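Local coordinates for protein Ufm1-specific protease (Caenorhabditis elegans, PDB 5EJJ) that acts as a thiol protease that recognizes and hydrolyzes the peptide bond at the C-terminal glycine of ufm-1, a ubiquitin-like modifier attached to target proteins, at residues Ile320-His323 with Lys324-Asn327; Phe452-Asn455 with Glu456-Leu460; Arg105-Ser108 with Glu109-Met113. All blocks are in the same frame, centred on the assembly; numbering follows the deposited sequence.

Contact 1. Residues Ile320-His323 with Lys324-Asn327; sequences IRLH and KLFN
One face of the Arg321 guanidinium carries a methyl group: Leu325 CD1 sits 4.0 Å above the plane, shifted toward the rim instead of over the centre. The second methyl is also close, and Leu325 CD2 lies 4.1 Å from Arg321 NH1. The ring of Phe326 meets the carbonyl oxygen of Leu322 obliquely, with Leu322 O 3.5 Å from Phe326 CD1, while Leu322 CD2 reaches ring atom CE1 of Phe326 at 4.2 Å. The side chains of Leu322 and Phe326 run side by side and point the same way. The guanidinium is brought alongside Leu325 by a CG that stands opposite the Arg321 backbone N (chi1 165°) and by a bend at chi2 (92°). Its NH1 goes on to a salt bridge with Asp56.

All this belongs to the last turn of helix 312-325 and its exit. Three successive backbone bonds run i to i+4, from Lys324 N to Ile320 O, Leu325 N to Arg321 O and Phe326 N to Leu322 O, the last of them at 2.9 Å. Phe326 then leaves helical geometry. Asn327 bends back, its ND2 making a weak bond to Lys324 O at 3.1 Å, and its OD1 accepts from Phe51 N.

Leu322 and Leu325 meet through their methyls, Leu322 CD2 to Leu325 CD1 at 4.0 Å. The buried pair Leu322 and Phe326 also packs on helix 59-68, through Phe64 and Leu65, and on Leu304 of strand 302-306, while Phe326 also meets Leu302. Lys324 extends beside Ile320, with Lys324 CE 4.0 Å from Ile320 CG2. Elsewhere on the turn, His323 packs on Leu328 and Val334, and its ND1 bonds to Arg319 O.

Contact 2. Residues Phe452-Asn455 with Glu456-Leu460; sequences FVLN and ELLKL
Glu456 reaches back to Phe452, one turn earlier in helix 447-457. Its CB stays near the main chain of Asn455. CG comes next, 3.9 Å from Phe452 O, placed there because it stands between the backbone N and the carbonyl carbon (chi1 69°). From CG the chain runs extended, bringing Glu456 CD to 3.8 Å from Phe452 CE2. At the tip the two oxygens come to neighbouring ring atoms: Glu456 OE2 is 3.4 Å from CE2 of Phe452, and OE1 is 3.7 Å from CZ of the same ring. Carboxylate and ring planes stand 55° apart, an oblique approach.

The rest of the turn is largely apolar. Val453 and Leu457 lie side by side, with Val453 CG1 3.7 Å from Leu457 CD1. Leu454 meets two residues across the end of the helix: its CD1 touches Leu458 CD1, and its CG touches Leu460 CD2. Val453 and Leu454 meet Phe401, Leu458 meets Trp405 and Leu460 meets Phe408 of helix 396-409, while Leu457 touches Pro419. The contact thus joins two helices of the peptidase C78 region.

The backbone tells of the helix running out. Val453 O accepts from both Leu457 N, at 2.8 Å, and Glu456 N. Leu454 O has two weak bonds, from Leu458 N and from Leu460 N, the second reaching past Lys459, whose phi is positive.

Within this turn the Lys459 amine has a long, weak bond, NZ to Asn455 OD1 at 3.5 Å, and the Glu456 carboxylate meets the Phe452 ring without a hydrogen bond. The chemistry is therefore divided: apolar side chains face helix 396-409, and the polar side-chain contacts between the other residues are weak.

Contact 3. Residues Arg105-Ser108 with Glu109-Met113; sequences RSIS and EFLDM
Ser106 caps the helix that follows it: its OG accepts from Glu109 N in the classic N-cap bond, with an N-H...O angle of 153°. The hydroxyl gets there by standing opposite the Ser106 backbone N (chi1 174°), which points it along the first turn. Glu109 lies alongside. Its chain is extended, so that CG and CD run past the serine and Glu109 OE1 ends 3.6 Å from Ser106 CB. Its other oxygen, OE2, makes a long, weak ion pair with Arg100.

Main-chain bonds then start the helix proper. Phe110 N donates to Ser106 O at 3.0 Å and Leu111 N to Ile107 O at 3.2 Å. Ile107 and Leu111 lie side by side, pointing the same way, with Ile107 CG2 and Leu111 CD1 3.9 Å apart.

Phe110 turns inward. Its CG is also opposite the backbone N (chi1 170°), and the ring leaves this contact to pack on Leu95, Leu97, Met101 and Phe117, with Met11 of helix 8-19. Arg105, just before the cap, is the C-prime residue of the Schellman motif that ends helix 99-104, and its guanidinium bonds to Gln13.

The junction therefore stops one helix and starts another within three residues. The serine hydroxyl satisfies an N-H of the first turn, where no carbonyl of this helix lies four residues back, while the buried phenylalanine ring ties the new helix to the MPN-domain body.

In the fold
Contact 3 comes first along the chain, then contact 1, then contact 2, without interleaving. All three sit at helix ends: contact 3 starts helix 107-113, while contacts 1 and 2 finish helices 312-325 and 447-457. They fall in three family regions. Contacts 1 and 3 have centres 26 Å apart and both reach helix 8-19; contact 1 also packs against helix 59-68 of the MPN region, so the second region is joined to the first there. Contact 2 stands apart in the peptidase C78 region, its centre 31 Å from contact 1 and 48 Å from contact 3. Its neighbour, helix 396-409, begins at Cys396, the inferred active-site cysteine, so the N-terminal pair lies away from the peptidase part.

Contact 1. Residues Ile320-His323 with Lys324-Asn327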
loop_
_atom_site.group_PDB
_atom_site.type_symbol
_atom_site.label_atom_id
_atom_site.label_comp_id
_atom_site.label_asym_id
_atom_site.label_seq_id
_atom_site.Cartn_x
_atom_site.Cartn_y
_atom_site.Cartn_z
ATOM N N ILE A 320 -0.937 -14.546 -7.322
ATOM C CA ILE A 320 -2.217 -14.590 -8.025
ATOM C C ILE A 320 -3.325 -15.108 -7.107
ATOM O O ILE A 320 -4.417 -14.548 -7.045
ATOM C CB ILE A 320 -2.117 -15.418 -9.331
ATOM C CG1 ILE A 320 -1.506 -14.560 -10.429
ATOM C CG2 ILE A 320 -3.484 -15.923 -9.781
ATOM C CD1 ILE A 320 -0.530 -15.299 -11.245
ATOM N N ARG A 321 -3.028 -16.176 -6.382
ATOM C CA ARG A 321 -3.994 -16.755 -5.470
ATOM C C ARG A 321 -4.419 -15.696 -4.473
ATOM O O ARG A 321 -5.613 -15.491 -4.227
ATOM C CB ARG A 321 -3.369 -17.946 -4.756
ATOM C CG ARG A 321 -4.116 -18.429 -3.534
ATOM C CD ARG A 321 -5.124 -19.517 -3.856
ATOM N NE ARG A 321 -5.520 -20.234 -2.640
ATOM C CZ ARG A 321 -6.772 -20.606 -2.363
ATOM N NH1 ARG A 321 -7.760 -20.331 -3.220
ATOM N NH2 ARG A 321 -7.036 -21.248 -1.224
ATOM N N LEU A 322 -3.427 -15.003 -3.926
ATOM C CA LEU A 322 -3.684 -13.969 -2.944
ATOM C C LEU A 322 -4.554 -12.843 -3.495
ATOM O O LEU A 322 -5.441 -12.375 -2.792
ATOM C CB LEU A 322 -2.382 -13.433 -2.359
ATOM C CG LEU A 322 -1.677 -14.289 -1.306
ATOM C CD1 LEU A 322 -0.868 -13.399 -0.438
ATOM C CD2 LEU A 322 -2.646 -15.043 -0.449
ATOM N N HIS A 323 -4.313 -12.422 -4.741
ATOM C CA HIS A 323 -5.166 -11.434 -5.414
ATOM C C HIS A 323 -6.646 -11.849 -5.402
ATOM O O HIS A 323 -7.547 -11.041 -5.130
ATOM C CB HIS A 323 -4.713 -11.207 -6.855
ATOM C CG HIS A 323 -3.621 -10.193 -7.003
ATOM N ND1 HIS A 323 -2.355 -10.374 -6.486
ATOM C CD2 HIS A 323 -3.600 -8.990 -7.626
ATOM C CE1 HIS A 323 -1.601 -9.326 -6.776
ATOM N NE2 HIS A 323 -2.334 -8.473 -7.469
ATOM N N LYS A 324 -6.903 -13.118 -5.682
ATOM C CA LYS A 324 -8.275 -13.615 -5.665
ATOM C C LYS A 324 -8.858 -13.638 -4.253
ATOM O O LYS A 324 -10.048 -13.368 -4.054
ATOM C CB LYS A 324 -8.344 -15.018 -6.298
ATOM C CG LYS A 324 -8.290 -14.996 -7.811
ATOM C CD LYS A 324 -8.121 -16.380 -8.406
ATOM C CE LYS A 324 -7.445 -16.291 -9.784
ATOM N NZ LYS A 324 -7.136 -17.634 -10.356
ATOM N N LEU A 325 -8.026 -13.988 -3.276
ATOM C CA LEU A 325 -8.507 -14.155 -1.919
ATOM C C LEU A 325 -8.854 -12.814 -1.305
ATOM O O LEU A 325 -9.884 -12.681 -0.621
ATOM C CB LEU A 325 -7.475 -14.870 -1.071
ATOM C CG LEU A 325 -7.350 -16.366 -1.323
ATOM C CD1 LEU A 325 -6.205 -16.925 -0.484
ATOM C CD2 LEU A 325 -8.658 -17.055 -0.984
ATOM N N PHE A 326 -8.009 -11.819 -1.576
ATOM C CA PHE A 326 -8.195 -10.480 -1.036
ATOM C C PHE A 326 -8.870 -9.508 -2.002
ATOM O O PHE A 326 -8.834 -8.293 -1.794
ATOM C CB PHE A 326 -6.866 -9.932 -0.543
ATOM C CG PHE A 326 -6.351 -10.666 0.637
ATOM C CD1 PHE A 326 -5.192 -11.418 0.557
ATOM C CD2 PHE A 326 -7.072 -10.663 1.824
ATOM C CE1 PHE A 326 -4.755 -12.123 1.641
ATOM C CE2 PHE A 326 -6.637 -11.360 2.907
ATOM C CZ PHE A 326 -5.490 -12.092 2.823
ATOM N N ASN A 327 -9.504 -10.064 -3.037
ATOM C CA ASN A 327 -10.190 -9.310 -4.082
ATOM C C ASN A 327 -9.350 -8.154 -4.590
ATOM O O ASN A 327 -9.859 -7.042 -4.749
ATOM C CB ASN A 327 -11.543 -8.789 -3.615
ATOM C CG ASN A 327 -12.508 -9.895 -3.247
ATOM O OD1 ASN A 327 -13.587 -9.637 -2.716
ATOM N ND2 ASN A 327 -12.126 -11.133 -3.509
#

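Contact 2. Residues Phe452-Asn455 with Glu456-Leu460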
loop_
_atom_site.group_PDB
_atom_site.type_symbol
_atom_site.label_atom_id
_atom_site.label_comp_id
_atom_site.label_asym_id
_atom_site.label_seq_id
_atom_site.Cartn_x
_atom_site.Cartn_y
_atom_site.Cartn_z
ATOM N N PHE A 452 15.511 6.834 -23.508
ATOM C CA PHE A 452 16.428 5.822 -24.023
ATOM C C PHE A 452 17.048 4.969 -22.906
ATOM O O PHE A 452 17.040 3.735 -22.993
ATOM C CB PHE A 452 17.514 6.501 -24.868
ATOM C CG PHE A 452 18.498 5.541 -25.492
ATOM C CD1 PHE A 452 18.161 4.826 -26.643
ATOM C CD2 PHE A 452 19.768 5.366 -24.935
ATOM C CE1 PHE A 452 19.069 3.941 -27.217
ATOM C CE2 PHE A 452 20.680 4.482 -25.503
ATOM C CZ PHE A 452 20.333 3.769 -26.644
ATOM N N VAL A 453 17.591 5.635 -21.881
ATOM C CA VAL A 453 18.110 4.985 -20.671
ATOM C C VAL A 453 17.064 4.042 -20.065
ATOM O O VAL A 453 17.336 2.883 -19.766
ATOM C CB VAL A 453 18.496 6.040 -19.606
ATOM C CG1 VAL A 453 19.077 5.376 -18.373
ATOM C CG2 VAL A 453 19.468 7.048 -20.175
ATOM N N LEU A 454 15.864 4.574 -19.890
ATOM C CA LEU A 454 14.670 3.810 -19.552
ATOM C C LEU A 454 14.420 2.592 -20.448
ATOM O O LEU A 454 13.859 1.599 -19.999
ATOM C CB LEU A 454 13.459 4.738 -19.676
ATOM C CG LEU A 454 12.450 4.837 -18.545
ATOM C CD1 LEU A 454 13.151 4.711 -17.200
ATOM C CD2 LEU A 454 11.757 6.179 -18.681
ATOM N N ASN A 455 14.796 2.673 -21.721
ATOM C CA ASN A 455 14.514 1.573 -22.650
ATOM C C ASN A 455 15.506 0.409 -22.577
ATOM O O ASN A 455 15.188 -0.712 -22.985
ATOM C CB ASN A 455 14.410 2.068 -24.095
ATOM C CG ASN A 455 13.902 0.985 -25.054
ATOM O OD1 ASN A 455 13.185 0.060 -24.655
ATOM N ND2 ASN A 455 14.271 1.104 -26.328
ATOM N N GLU A 456 16.703 0.661 -22.060
ATOM C CA GLU A 456 17.667 -0.422 -21.975
ATOM C C GLU A 456 18.167 -0.707 -20.567
ATOM O O GLU A 456 18.906 -1.664 -20.360
ATOM C CB GLU A 456 18.825 -0.232 -22.958
ATOM C CG GLU A 456 19.760 0.905 -22.632
ATOM C CD GLU A 456 20.765 1.126 -23.740
ATOM O OE1 GLU A 456 20.568 0.524 -24.822
ATOM O OE2 GLU A 456 21.740 1.891 -23.532
ATOM N N LEU A 457 17.769 0.104 -19.597
ATOM C CA LEU A 457 17.935 -0.309 -18.206
ATOM C C LEU A 457 16.672 -1.004 -17.696
ATOM O O LEU A 457 16.709 -1.700 -16.688
ATOM C CB LEU A 457 18.320 0.859 -17.291
ATOM C CG LEU A 457 19.671 1.501 -17.593
ATOM C CD1 LEU A 457 20.167 2.384 -16.436
ATOM C CD2 LEU A 457 20.676 0.425 -17.951
ATOM N N LEU A 458 15.563 -0.838 -18.412
ATOM C CA LEU A 458 14.288 -1.347 -17.936
ATOM C C LEU A 458 13.421 -2.016 -18.985
ATOM O O LEU A 458 12.292 -2.386 -18.677
ATOM C CB LEU A 458 13.478 -0.235 -17.279
ATOM C CG LEU A 458 13.935 0.188 -15.890
ATOM C CD1 LEU A 458 13.006 1.253 -15.316
ATOM C CD2 LEU A 458 14.029 -1.010 -14.982
ATOM N N LYS A 459 13.936 -2.187 -20.198
ATOM C CA LYS A 459 13.143 -2.743 -21.299
ATOM C C LYS A 459 11.786 -2.045 -21.320
ATOM O O LYS A 459 10.730 -2.684 -21.324
ATOM C CB LYS A 459 12.965 -4.263 -21.153
ATOM C CG LYS A 459 13.146 -5.069 -22.463
ATOM C CD LYS A 459 12.236 -4.580 -23.612
ATOM C CE LYS A 459 13.053 -4.080 -24.819
ATOM N NZ LYS A 459 12.311 -3.145 -25.734
ATOM N N LEU A 460 11.830 -0.721 -21.306
ATOM C CA LEU A 460 10.649 0.068 -21.015
ATOM C C LEU A 460 10.299 1.011 -22.161
ATOM O O LEU A 460 11.103 1.856 -22.567
ATOM C CB LEU A 460 10.877 0.844 -19.719
ATOM C CG LEU A 460 9.660 1.317 -18.938
ATOM C CD1 LEU A 460 8.663 0.181 -18.818
ATOM C CD2 LEU A 460 10.125 1.807 -17.569
#

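Contact 3. Residues Arg105-Ser108 with Glu109-Met113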
loop_
_atom_site.group_PDB
_atom_site.type_symbol
_atom_site.label_atom_id
_atom_site.label_comp_id
_atom_site.label_asym_id
_atom_site.label_seq_id
_atom_site.Cartn_x
_atom_site.Cartn_y
_atom_site.Cartn_z
ATOM N N ARG A 105 -23.677 -1.250 -9.462
ATOM C CA ARG A 105 -23.174 -0.501 -8.319
ATOM C C ARG A 105 -24.223 0.464 -7.784
ATOM O O ARG A 105 -24.001 1.671 -7.723
ATOM C CB ARG A 105 -21.868 0.231 -8.643
ATOM C CG ARG A 105 -20.826 -0.646 -9.284
ATOM C CD ARG A 105 -19.453 0.003 -9.281
ATOM N NE ARG A 105 -18.496 -0.773 -10.075
ATOM C CZ ARG A 105 -17.169 -0.682 -9.970
ATOM N NH1 ARG A 105 -16.625 0.146 -9.080
ATOM N NH2 ARG A 105 -16.381 -1.435 -10.742
ATOM N N SER A 106 -25.357 -0.077 -7.368
ATOM C CA SER A 106 -26.423 0.754 -6.829
ATOM C C SER A 106 -26.438 0.859 -5.310
ATOM O O SER A 106 -26.995 -0.012 -4.638
ATOM C CB SER A 106 -27.773 0.219 -7.285
ATOM O OG SER A 106 -28.827 0.921 -6.654
ATOM N N ILE A 107 -25.859 1.932 -4.769
ATOM C CA ILE A 107 -25.987 2.217 -3.335
ATOM C C ILE A 107 -27.467 2.305 -3.051
ATOM O O ILE A 107 -27.959 1.884 -2.001
ATOM C CB ILE A 107 -25.337 3.556 -2.956
ATOM C CG1 ILE A 107 -23.825 3.375 -2.792
ATOM C CG2 ILE A 107 -25.971 4.128 -1.678
ATOM C CD1 ILE A 107 -23.076 4.688 -2.575
ATOM N N SER A 108 -28.151 2.865 -4.045
ATOM C CA SER A 108 -29.599 2.978 -4.135
ATOM C C SER A 108 -30.278 1.615 -3.702
ATOM O O SER A 108 -31.015 1.549 -2.700
ATOM C CB SER A 108 -29.991 3.516 -5.576
ATOM O OG SER A 108 -28.973 4.289 -6.307
ATOM N N GLU A 109 -29.971 0.525 -4.411
ATOM C CA GLU A 109 -30.606 -0.777 -4.155
ATOM C C GLU A 109 -30.129 -1.463 -2.878
ATOM O O GLU A 109 -30.903 -2.175 -2.207
ATOM C CB GLU A 109 -30.361 -1.746 -5.316
ATOM C CG GLU A 109 -30.955 -1.341 -6.662
ATOM C CD GLU A 109 -30.589 -2.328 -7.779
ATOM O OE1 GLU A 109 -30.272 -1.879 -8.914
ATOM O OE2 GLU A 109 -30.617 -3.557 -7.508
ATOM N N PHE A 110 -28.840 -1.284 -2.576
ATOM C CA PHE A 110 -28.199 -1.911 -1.410
ATOM C C PHE A 110 -28.843 -1.479 -0.090
ATOM O O PHE A 110 -28.975 -2.277 0.837
ATOM C CB PHE A 110 -26.684 -1.633 -1.375
ATOM C CG PHE A 110 -26.030 -2.052 -0.083
ATOM C CD1 PHE A 110 -25.603 -3.359 0.099
ATOM C CD2 PHE A 110 -25.868 -1.146 0.961
ATOM C CE1 PHE A 110 -25.014 -3.755 1.292
ATOM C CE2 PHE A 110 -25.283 -1.541 2.170
ATOM C CZ PHE A 110 -24.858 -2.846 2.335
ATOM N N LEU A 111 -29.236 -0.217 0.000
ATOM C CA LEU A 111 -29.843 0.256 1.224
ATOM C C LEU A 111 -31.214 -0.349 1.502
ATOM O O LEU A 111 -31.587 -0.500 2.664
ATOM C CB LEU A 111 -29.937 1.764 1.208
ATOM C CG LEU A 111 -28.557 2.402 1.191
ATOM C CD1 LEU A 111 -28.710 3.934 1.090
ATOM C CD2 LEU A 111 -27.722 1.959 2.425
ATOM N N ASP A 112 -31.955 -0.690 0.444
ATOM C CA ASP A 112 -33.329 -1.201 0.567
ATOM C C ASP A 112 -33.339 -2.652 0.986
ATOM O O ASP A 112 -34.257 -3.120 1.670
ATOM C CB ASP A 112 -34.059 -1.109 -0.767
ATOM C CG ASP A 112 -34.309 0.317 -1.193
ATOM O OD1 ASP A 112 -33.548 0.817 -2.066
ATOM O OD2 ASP A 112 -35.266 0.933 -0.648
ATOM N N MET A 113 -32.312 -3.363 0.545
ATOM C CA MET A 113 -32.166 -4.764 0.866
ATOM C C MET A 113 -31.523 -4.999 2.242
ATOM O O MET A 113 -31.542 -6.128 2.753
ATOM C CB MET A 113 -31.331 -5.422 -0.217
ATOM C CG MET A 113 -31.758 -6.810 -0.547
ATOM S SD MET A 113 -32.301 -6.855 -2.244
ATOM C CE MET A 113 -33.735 -5.770 -2.125
#